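Local coordinates for secretin XcpQ (Pseudomonas aeruginosa, PDB 4E9J), which forms the outer-membrane channel of the type II secretion system, which exports elastase LasB and other proteins; this chain is its periplasmic N0-N1-N2 part, at residues Glu127-Ile132 / Gly140-Val145; Asn196-Met199 / Gln203-Gly206; Leu221-Leu224 / Ala229-Lys232. All coordinates share one frame; numbering follows the deposited sequence.

Contact 1 (Glu127-Ile132 / Gly140-Val145); sequences ELIPLI and GHLAAV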
ATOM      1  N   GLU A 127      11.296   2.859   4.979  1.00 29.02           N
ATOM      2  CA  GLU A 127      12.135   2.877   3.784  1.00 28.10           C
ATOM      3  C   GLU A 127      12.419   1.479   3.201  1.00 31.22           C
ATOM      4  O   GLU A 127      12.765   1.395   2.026  1.00 30.42           O
ATOM      5  CB  GLU A 127      13.426   3.639   4.076  1.00 29.55           C
ATOM      6  CG  GLU A 127      13.154   5.103   4.375  1.00 37.66           C
ATOM      7  CD  GLU A 127      14.347   5.926   4.814  1.00 62.50           C
ATOM      8  OE1 GLU A 127      15.467   5.368   4.860  1.00 42.05           O
ATOM      9  OE2 GLU A 127      14.162   7.133   5.107  1.00 54.17           O
ATOM     10  N   LEU A 128      12.319   0.390   4.005  1.00 27.45           N
ATOM     11  CA  LEU A 128      12.563  -0.960   3.504  1.00 26.73           C
ATOM     12  C   LEU A 128      11.298  -1.572   2.905  1.00 30.07           C
ATOM     13  O   LEU A 128      11.436  -2.401   2.020  1.00 30.66           O
ATOM     14  CB  LEU A 128      13.121  -1.876   4.614  1.00 26.50           C
ATOM     15  CG  LEU A 128      14.402  -1.388   5.313  1.00 30.78           C
ATOM     16  CD1 LEU A 128      14.798  -2.333   6.406  1.00 31.97           C
ATOM     17  CD2 LEU A 128      15.591  -1.278   4.323  1.00 33.77           C
ATOM     18  N   ILE A 129      10.089  -1.145   3.337  1.00 28.38           N
ATOM     19  CA  ILE A 129       8.791  -1.696   2.884  1.00 30.03           C
ATOM     20  C   ILE A 129       8.674  -1.839   1.341  1.00 34.69           C
ATOM     21  O   ILE A 129       8.361  -2.934   0.858  1.00 33.40           O
ATOM     22  CB  ILE A 129       7.595  -0.875   3.476  1.00 34.88           C
ATOM     23  CG1 ILE A 129       7.476  -0.996   5.028  1.00 37.65           C
ATOM     24  CG2 ILE A 129       6.270  -1.214   2.750  1.00 37.28           C
ATOM     25  CD1 ILE A 129       6.488  -2.001   5.608  1.00 49.94           C
ATOM     26  N   PRO A 130       8.909  -0.779   0.525  1.00 32.04           N
ATOM     27  CA  PRO A 130       8.793  -0.979  -0.941  1.00 30.85           C
ATOM     28  C   PRO A 130       9.850  -1.928  -1.520  1.00 33.00           C
ATOM     29  O   PRO A 130       9.645  -2.499  -2.595  1.00 30.71           O
ATOM     30  CB  PRO A 130       8.870   0.434  -1.534  1.00 32.49           C
ATOM     31  CG  PRO A 130       9.081   1.378  -0.374  1.00 38.08           C
ATOM     32  CD  PRO A 130       9.319   0.597   0.872  1.00 33.92           C
ATOM     33  N   LEU A 131      10.969  -2.130  -0.799  1.00 28.44           N
ATOM     34  CA  LEU A 131      12.020  -3.025  -1.279  1.00 27.62           C
ATOM     35  C   LEU A 131      11.734  -4.496  -0.932  1.00 32.91           C
ATOM     36  O   LEU A 131      12.271  -5.392  -1.575  1.00 31.60           O
ATOM     37  CB  LEU A 131      13.354  -2.588  -0.699  1.00 27.47           C
ATOM     38  CG  LEU A 131      13.668  -1.076  -0.793  1.00 31.30           C
ATOM     39  CD1 LEU A 131      15.023  -0.796  -0.220  1.00 31.57           C
ATOM     40  CD2 LEU A 131      13.551  -0.559  -2.227  1.00 33.82           C
ATOM     41  N   ILE A 132      10.900  -4.750   0.075  1.00 32.02           N
ATOM     42  CA  ILE A 132      10.589  -6.127   0.454  1.00 32.72           C
ATOM     43  C   ILE A 132       9.204  -6.555  -0.022  1.00 34.37           C
ATOM     44  O   ILE A 132       8.955  -7.750  -0.092  1.00 32.98           O
ATOM     45  CB  ILE A 132      10.821  -6.397   1.970  1.00 36.61           C
ATOM     46  CG1 ILE A 132       9.971  -5.485   2.849  1.00 38.35           C
ATOM     47  CG2 ILE A 132      12.330  -6.254   2.316  1.00 38.18           C
ATOM     48  CD1 ILE A 132       9.844  -5.956   4.246  1.00 54.51           C
ATOM     49  N   GLY A 140      -0.021 -13.328   1.729  1.00 45.61           N
ATOM     50  CA  GLY A 140       0.693 -12.850   2.895  1.00 43.57           C
ATOM     51  C   GLY A 140       0.260 -11.493   3.387  1.00 42.50           C
ATOM     52  O   GLY A 140      -0.714 -10.909   2.921  1.00 40.74           O
ATOM     53  N   HIS A 141       1.011 -10.994   4.348  1.00 37.70           N
ATOM     54  CA  HIS A 141       0.723  -9.726   4.995  1.00 35.47           C
ATOM     55  C   HIS A 141       2.013  -9.022   5.277  1.00 37.73           C
ATOM     56  O   HIS A 141       3.001  -9.656   5.619  1.00 36.10           O
ATOM     57  CB  HIS A 141      -0.015  -9.977   6.316  1.00 36.27           C
ATOM     58  CG  HIS A 141      -0.434  -8.754   7.059  1.00 38.88           C
ATOM     59  ND1 HIS A 141      -1.594  -8.084   6.758  1.00 40.38           N
ATOM     60  CD2 HIS A 141       0.175  -8.131   8.086  1.00 40.77           C
ATOM     61  CE1 HIS A 141      -1.655  -7.065   7.601  1.00 40.19           C
ATOM     62  NE2 HIS A 141      -0.625  -7.069   8.436  1.00 40.50           N
ATOM     63  N   LEU A 142       2.008  -7.707   5.159  1.00 34.78           N
ATOM     64  CA  LEU A 142       3.169  -6.910   5.500  1.00 35.97           C
ATOM     65  C   LEU A 142       2.665  -5.613   6.099  1.00 41.19           C
ATOM     66  O   LEU A 142       1.862  -4.943   5.474  1.00 39.85           O
ATOM     67  CB  LEU A 142       4.074  -6.669   4.281  1.00 36.16           C
ATOM     68  CG  LEU A 142       5.310  -5.797   4.514  1.00 40.57           C
ATOM     69  CD1 LEU A 142       6.269  -6.442   5.510  1.00 42.34           C
ATOM     70  CD2 LEU A 142       6.048  -5.550   3.184  1.00 40.98           C
ATOM     71  N   ALA A 143       3.087  -5.302   7.334  1.00 38.66           N
ATOM     72  CA  ALA A 143       2.702  -4.075   8.038  1.00 37.63           C
ATOM     73  C   ALA A 143       3.892  -3.519   8.809  1.00 40.05           C
ATOM     74  O   ALA A 143       4.745  -4.283   9.247  1.00 37.82           O
ATOM     75  CB  ALA A 143       1.557  -4.353   9.004  1.00 38.17           C
ATOM     76  N   ALA A 144       3.934  -2.188   8.982  1.00 36.60           N
ATOM     77  CA  ALA A 144       4.963  -1.508   9.762  1.00 36.43           C
ATOM     78  C   ALA A 144       4.500  -1.302  11.203  1.00 38.32           C
ATOM     79  O   ALA A 144       3.307  -1.086  11.449  1.00 37.98           O
ATOM     80  CB  ALA A 144       5.280  -0.152   9.147  1.00 37.44           C
ATOM     81  N   VAL A 145       5.446  -1.354  12.148  1.00 34.92           N
ATOM     82  CA  VAL A 145       5.234  -1.043  13.573  1.00 34.36           C
ATOM     83  C   VAL A 145       6.297   0.034  13.863  1.00 38.43           C
ATOM     84  O   VAL A 145       7.385  -0.278  14.355  1.00 35.47           O
ATOM     85  CB  VAL A 145       5.368  -2.273  14.507  1.00 38.95           C
ATOM     86  CG1 VAL A 145       5.047  -1.895  15.955  1.00 39.47           C
ATOM     87  CG2 VAL A 145       4.463  -3.404  14.049  1.00 39.48           C
TER
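Leu142 of strand 141-145 meets Ile132 of helix 125-132 with its two methyls and Ile129 with CG, in the N1 domain. This is helix-on-sheet packing within the beta-alpha-beta-beta-alpha topology of the KH-like fold known for secretin N1 domains. Three apolar side chains carry most of the contact. CD1 of Ile129 lies 4.1 Å from CG of Leu142, the two side chains running past one another in opposite directions. The same methyl also reaches CB of Ala144, 4.2 Å away, so it bridges two residues that point from the strand toward the helix. Ile132 comes in differently, crossing Leu142 at about a right angle: its CD1 sits 3.8 Å from Leu142 CD1, and its CG1 is 3.9 Å from Leu142 CD2. Both leucine methyls are therefore taken up by one isoleucine branch. That branch gets there because CG1 of Ile132 stands between the backbone N and the carbonyl carbon (chi1 59°), a less common choice in a helix.

Behind this first shell, Leu151 of strand 150-155 touches both isoleucines, while Ile167 and Leu170 of helix 157-171 support Ile132. The axes of segment 127-132 and strand 141-145 approach to 9.7 Å and run nearly antiparallel (170°). Pro130 has no N-H to give, and Leu131 N bonds to Leu128 O (2.9 Å), an i to i+3 bond, where the helix is kinked. At the start of the segment Glu127 OE2 makes a salt bridge with Arg184 NH1 of the second subunit. On the strand's other face, helix 66-79 packs closely, and NE2 of His141 is hydrogen-bonded to OG of Ser75.

Contact 2 (Asn196-Met199 / Gln203-Gly206); sequences NNAM and QAKG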
ATOM      1  N   ASN A 196      23.154  -8.777 -12.425  1.00 28.53           N
ATOM      2  CA  ASN A 196      23.910  -9.283 -11.283  1.00 29.90           C
ATOM      3  C   ASN A 196      25.215  -9.929 -11.721  1.00 37.13           C
ATOM      4  O   ASN A 196      26.240  -9.682 -11.104  1.00 36.56           O
ATOM      5  CB  ASN A 196      23.086 -10.301 -10.501  1.00 27.58           C
ATOM      6  CG  ASN A 196      21.998  -9.652  -9.705  1.00 46.46           C
ATOM      7  OD1 ASN A 196      22.140  -8.518  -9.239  1.00 43.92           O
ATOM      8  ND2 ASN A 196      20.926 -10.392  -9.439  1.00 38.44           N
ATOM      9  N   ASN A 197      25.170 -10.760 -12.781  1.00 36.69           N
ATOM     10  CA  ASN A 197      26.377 -11.401 -13.327  1.00 37.41           C
ATOM     11  C   ASN A 197      27.378 -10.347 -13.773  1.00 42.40           C
ATOM     12  O   ASN A 197      28.518 -10.394 -13.328  1.00 43.73           O
ATOM     13  CB  ASN A 197      26.033 -12.357 -14.490  1.00 35.35           C
ATOM     14  CG  ASN A 197      25.488 -13.678 -14.044  1.00 59.40           C
ATOM     15  OD1 ASN A 197      25.424 -13.990 -12.850  1.00 50.72           O
ATOM     16  ND2 ASN A 197      25.100 -14.500 -15.002  1.00 60.07           N
ATOM     17  N   ALA A 198      26.950  -9.360 -14.575  1.00 40.18           N
ATOM     18  CA  ALA A 198      27.847  -8.276 -15.016  1.00 41.91           C
ATOM     19  C   ALA A 198      28.482  -7.502 -13.844  1.00 47.14           C
ATOM     20  O   ALA A 198      29.669  -7.168 -13.918  1.00 46.71           O
ATOM     21  CB  ALA A 198      27.116  -7.322 -15.937  1.00 42.83           C
ATOM     22  N   MET A 199      27.713  -7.229 -12.770  1.00 42.69           N
ATOM     23  CA  MET A 199      28.263  -6.539 -11.600  1.00 43.72           C
ATOM     24  C   MET A 199      29.255  -7.428 -10.847  1.00 48.51           C
ATOM     25  O   MET A 199      30.315  -6.936 -10.469  1.00 49.03           O
ATOM     26  CB  MET A 199      27.172  -6.035 -10.652  1.00 46.19           C
ATOM     27  CG  MET A 199      26.458  -4.818 -11.188  1.00 49.69           C
ATOM     28  SD  MET A 199      25.364  -4.080  -9.980  1.00 53.60           S
ATOM     29  CE  MET A 199      24.138  -5.404  -9.800  1.00 49.87           C
ATOM     30  N   GLN A 203      31.990  -6.392 -15.278  1.00 59.55           N
ATOM     31  CA  GLN A 203      31.643  -5.906 -16.615  1.00 59.86           C
ATOM     32  C   GLN A 203      30.708  -4.679 -16.633  1.00 63.22           C
ATOM     33  O   GLN A 203      30.600  -4.051 -17.694  1.00 63.75           O
ATOM     34  CB  GLN A 203      31.031  -7.053 -17.449  1.00 61.73           C
ATOM     35  CG  GLN A 203      32.033  -8.159 -17.787  1.00 83.91           C
ATOM     36  CD  GLN A 203      31.487  -9.557 -17.644  1.00112.08           C
ATOM     37  OE1 GLN A 203      30.411  -9.802 -17.076  1.00111.71           O
ATOM     38  NE2 GLN A 203      32.239 -10.516 -18.168  1.00105.26           N
ATOM     39  N   ALA A 204      30.053  -4.308 -15.523  1.00 58.32           N
ATOM     40  CA  ALA A 204      29.137  -3.150 -15.510  1.00 58.15           C
ATOM     41  C   ALA A 204      29.856  -1.877 -15.031  1.00 63.17           C
ATOM     42  O   ALA A 204      29.486  -1.326 -14.000  1.00 63.88           O
ATOM     43  CB  ALA A 204      27.935  -3.454 -14.620  1.00 58.86           C
ATOM     44  N   LYS A 205      30.889  -1.418 -15.783  1.00 59.76           N
ATOM     45  CA  LYS A 205      31.730  -0.252 -15.438  1.00 59.06           C
ATOM     46  C   LYS A 205      30.867   0.932 -15.054  1.00 60.48           C
ATOM     47  O   LYS A 205      29.907   1.232 -15.753  1.00 61.30           O
ATOM     48  CB  LYS A 205      32.652   0.146 -16.611  1.00 62.31           C
ATOM     49  N   GLY A 206      31.145   1.522 -13.897  1.00 54.66           N
ATOM     50  CA  GLY A 206      30.388   2.656 -13.391  1.00 52.62           C
ATOM     51  C   GLY A 206      29.216   2.297 -12.488  1.00 52.79           C
ATOM     52  O   GLY A 206      28.834   3.123 -11.661  1.00 51.17           O
TER
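Gln203 folds back along the helix it has just left, so that its side-chain OE1 lies 3.6 Å from CA of Ala198. Two torsions put it there: CG is anti to the carbonyl carbon (chi1 -68°), and the chain then bends at chi2, 138°, well short of fully extended. The amide thus lies alongside the helix backbone, while CB of the same residue sits 4.2 Å from CB of Ala198.

The backbone explains why these side chains converge. Helix 188-201 of the N2 domain ends here, and at this C-terminal end the carbonyl O of Ala198 receives two N-H groups of the departing chain, a weak i to i+5 and i to i+6 pair. Gln203 N is 2.8 Å from Ala198 O, a bent bond with an angle of 129° at the hydrogen. Ala204 N adds the second weak bond to Ala198 O, at 3.3 Å.

Met199 CG touches CB of Ala204 at 4.0 Å, even though its own CB leaves the helix away from the loop. Its side chain also packs on Val212 of strand 211-215 and Leu233 of helix 227-240. The methyl of Ala204 points toward the helix and is shared between Met199 CG and Ala198 CB; Leu236 of helix 227-240 closes over it as well. After Ala204 the chain turns outward, and the CB of Lys205 is directed away from the helix.

Contact 3 (Leu221-Leu224 / Ala229-Lys232); sequences LIIL and ARAK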
ATOM      1  N   LEU A 221      12.011  -4.016 -12.566  1.00 23.75           N
ATOM      2  CA  LEU A 221      13.228  -4.044 -11.777  1.00 23.31           C
ATOM      3  C   LEU A 221      13.239  -2.862 -10.850  1.00 25.79           C
ATOM      4  O   LEU A 221      12.887  -1.751 -11.257  1.00 22.99           O
ATOM      5  CB  LEU A 221      14.468  -3.910 -12.679  1.00 23.65           C
ATOM      6  CG  LEU A 221      14.654  -4.968 -13.742  1.00 28.93           C
ATOM      7  CD1 LEU A 221      15.855  -4.634 -14.604  1.00 29.19           C
ATOM      8  CD2 LEU A 221      14.788  -6.339 -13.125  1.00 28.84           C
ATOM      9  N   ILE A 222      13.730  -3.077  -9.638  1.00 21.09           N
ATOM     10  CA  ILE A 222      13.945  -2.008  -8.653  1.00 19.90           C
ATOM     11  C   ILE A 222      15.453  -1.925  -8.492  1.00 24.53           C
ATOM     12  O   ILE A 222      16.066  -2.930  -8.172  1.00 23.16           O
ATOM     13  CB  ILE A 222      13.242  -2.302  -7.346  1.00 21.96           C
ATOM     14  CG1 ILE A 222      11.725  -2.353  -7.558  1.00 21.89           C
ATOM     15  CG2 ILE A 222      13.615  -1.267  -6.287  1.00 20.17           C
ATOM     16  CD1 ILE A 222      10.982  -3.102  -6.436  1.00 29.63           C
ATOM     17  N   ILE A 223      16.047  -0.784  -8.836  1.00 23.68           N
ATOM     18  CA  ILE A 223      17.487  -0.587  -8.795  1.00 23.65           C
ATOM     19  C   ILE A 223      17.839   0.311  -7.610  1.00 27.20           C
ATOM     20  O   ILE A 223      17.299   1.411  -7.486  1.00 24.35           O
ATOM     21  CB  ILE A 223      17.971   0.053 -10.110  1.00 27.80           C
ATOM     22  CG1 ILE A 223      17.410  -0.670 -11.368  1.00 29.36           C
ATOM     23  CG2 ILE A 223      19.531   0.155 -10.131  1.00 29.27           C
ATOM     24  CD1 ILE A 223      17.678  -2.200 -11.417  1.00 36.34           C
ATOM     25  N   LEU A 224      18.783  -0.138  -6.779  1.00 25.50           N
ATOM     26  CA  LEU A 224      19.249   0.594  -5.605  1.00 25.68           C
ATOM     27  C   LEU A 224      20.725   0.810  -5.700  1.00 28.23           C
ATOM     28  O   LEU A 224      21.401   0.169  -6.503  1.00 25.00           O
ATOM     29  CB  LEU A 224      18.956  -0.196  -4.366  1.00 27.27           C
ATOM     30  CG  LEU A 224      17.476  -0.336  -4.083  1.00 33.27           C
ATOM     31  CD1 LEU A 224      17.090  -1.812  -4.114  1.00 35.25           C
ATOM     32  CD2 LEU A 224      17.115   0.347  -2.794  1.00 34.32           C
ATOM     33  N   ALA A 229      26.144   5.411  -9.269  1.00 26.85           N
ATOM     34  CA  ALA A 229      26.157   3.985  -9.652  1.00 26.76           C
ATOM     35  C   ALA A 229      24.745   3.517 -10.008  1.00 29.44           C
ATOM     36  O   ALA A 229      24.554   2.922 -11.049  1.00 27.50           O
ATOM     37  CB  ALA A 229      26.727   3.141  -8.538  1.00 28.16           C
ATOM     38  N   ARG A 230      23.752   3.930  -9.228  1.00 28.02           N
ATOM     39  CA  ARG A 230      22.340   3.628  -9.506  1.00 27.54           C
ATOM     40  C   ARG A 230      21.934   4.241 -10.865  1.00 33.08           C
ATOM     41  O   ARG A 230      21.269   3.587 -11.687  1.00 32.28           O
ATOM     42  CB  ARG A 230      21.492   4.205  -8.390  1.00 23.31           C
ATOM     43  CG  ARG A 230      20.033   3.812  -8.397  1.00 20.13           C
ATOM     44  CD  ARG A 230      19.382   4.326  -7.147  1.00 22.09           C
ATOM     45  NE  ARG A 230      19.038   5.757  -7.223  1.00 25.60           N
ATOM     46  CZ  ARG A 230      19.365   6.713  -6.349  1.00 41.99           C
ATOM     47  NH1 ARG A 230      18.945   7.961  -6.533  1.00 43.77           N
ATOM     48  NH2 ARG A 230      20.108   6.432  -5.283  1.00 31.14           N
ATOM     49  N   ALA A 231      22.399   5.466 -11.136  1.00 31.50           N
ATOM     50  CA  ALA A 231      22.101   6.087 -12.421  1.00 32.20           C
ATOM     51  C   ALA A 231      22.723   5.291 -13.588  1.00 36.82           C
ATOM     52  O   ALA A 231      22.079   5.143 -14.638  1.00 36.64           O
ATOM     53  CB  ALA A 231      22.564   7.537 -12.427  1.00 33.83           C
ATOM     54  N   LYS A 232      23.913   4.696 -13.372  1.00 31.38           N
ATOM     55  CA  LYS A 232      24.546   3.894 -14.417  1.00 29.69           C
ATOM     56  C   LYS A 232      23.855   2.535 -14.580  1.00 32.78           C
ATOM     57  O   LYS A 232      23.663   2.090 -15.703  1.00 32.20           O
ATOM     58  CB  LYS A 232      26.044   3.710 -14.137  1.00 31.26           C
TER
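Arg230 of helix 227-240 lays the aliphatic part of its side chain along the end of strand 220-224, meeting Ile223 and Leu224. The strand arrives there as the middle member of the three-stranded antiparallel sheet of the N2 domain: Leu221 pairs with Ile181 on one neighbouring strand and Ile222 with Ile213 on the other. Leu221 reaches Ala237 of the same helix, whereas Ile222 turns to Leu131 of helix 125-132 in N1.

At Ile223 the helix comes within touch of the segment. CG2, placed anti to the backbone N (chi1 -48° for CG1), sits 4.1 Å from CG of Arg230, and the two side chains lie antiparallel alongside one another. The other branch of Ile223 leads away from Arg230. The carbonyl O of Ile223 is close to the arginine too, 3.6 Å from CD, but this is a carbon contact and not a polar grip.

Leu224 follows with its CB directed away from the helix, so the backbone does the touching: its carbonyl C is 4.0 Å from CD of Arg230. The side chain of Leu224 instead meets Ile213 and Leu131.

The arginine starts extended, with CG anti to the backbone N (chi1 -171°), and bends at chi3, 80°. Its NH2 is hydrogen-bonded to the carbonyl O of Gly225, in the turn just after the strand. Asp177 of the same chain and Gln238 of the second subunit also pack on it. Chemically, then, the residue is divided: its methylenes serve as apolar packing for the strand end, while its guanidinium group ties the helix to the strand-to-helix turn.

In the fold
Contact 1 belongs to the N1 domain, contacts 2 and 3 to N2, and they follow one another along the chain. The centres of contacts 1 and 3 lie about 20 Å apart, yet the two touch across the N1-N2 boundary: Leu131 CD1 is 3.5 Å from Leu224 CD2, so the helix of one domain rests on the sheet of the next. Contacts 2 and 3 are closer, about 12 Å between centres, and Gly206 O packs against CB of Ala229 and Lys232. The centres of contacts 1 and 2 are about 29 Å apart, the nearest atoms about 13 Å. In space the order is 1, 3, 2, from the strand facing N0 to the outer end of N2, across consecutive periplasmic modules.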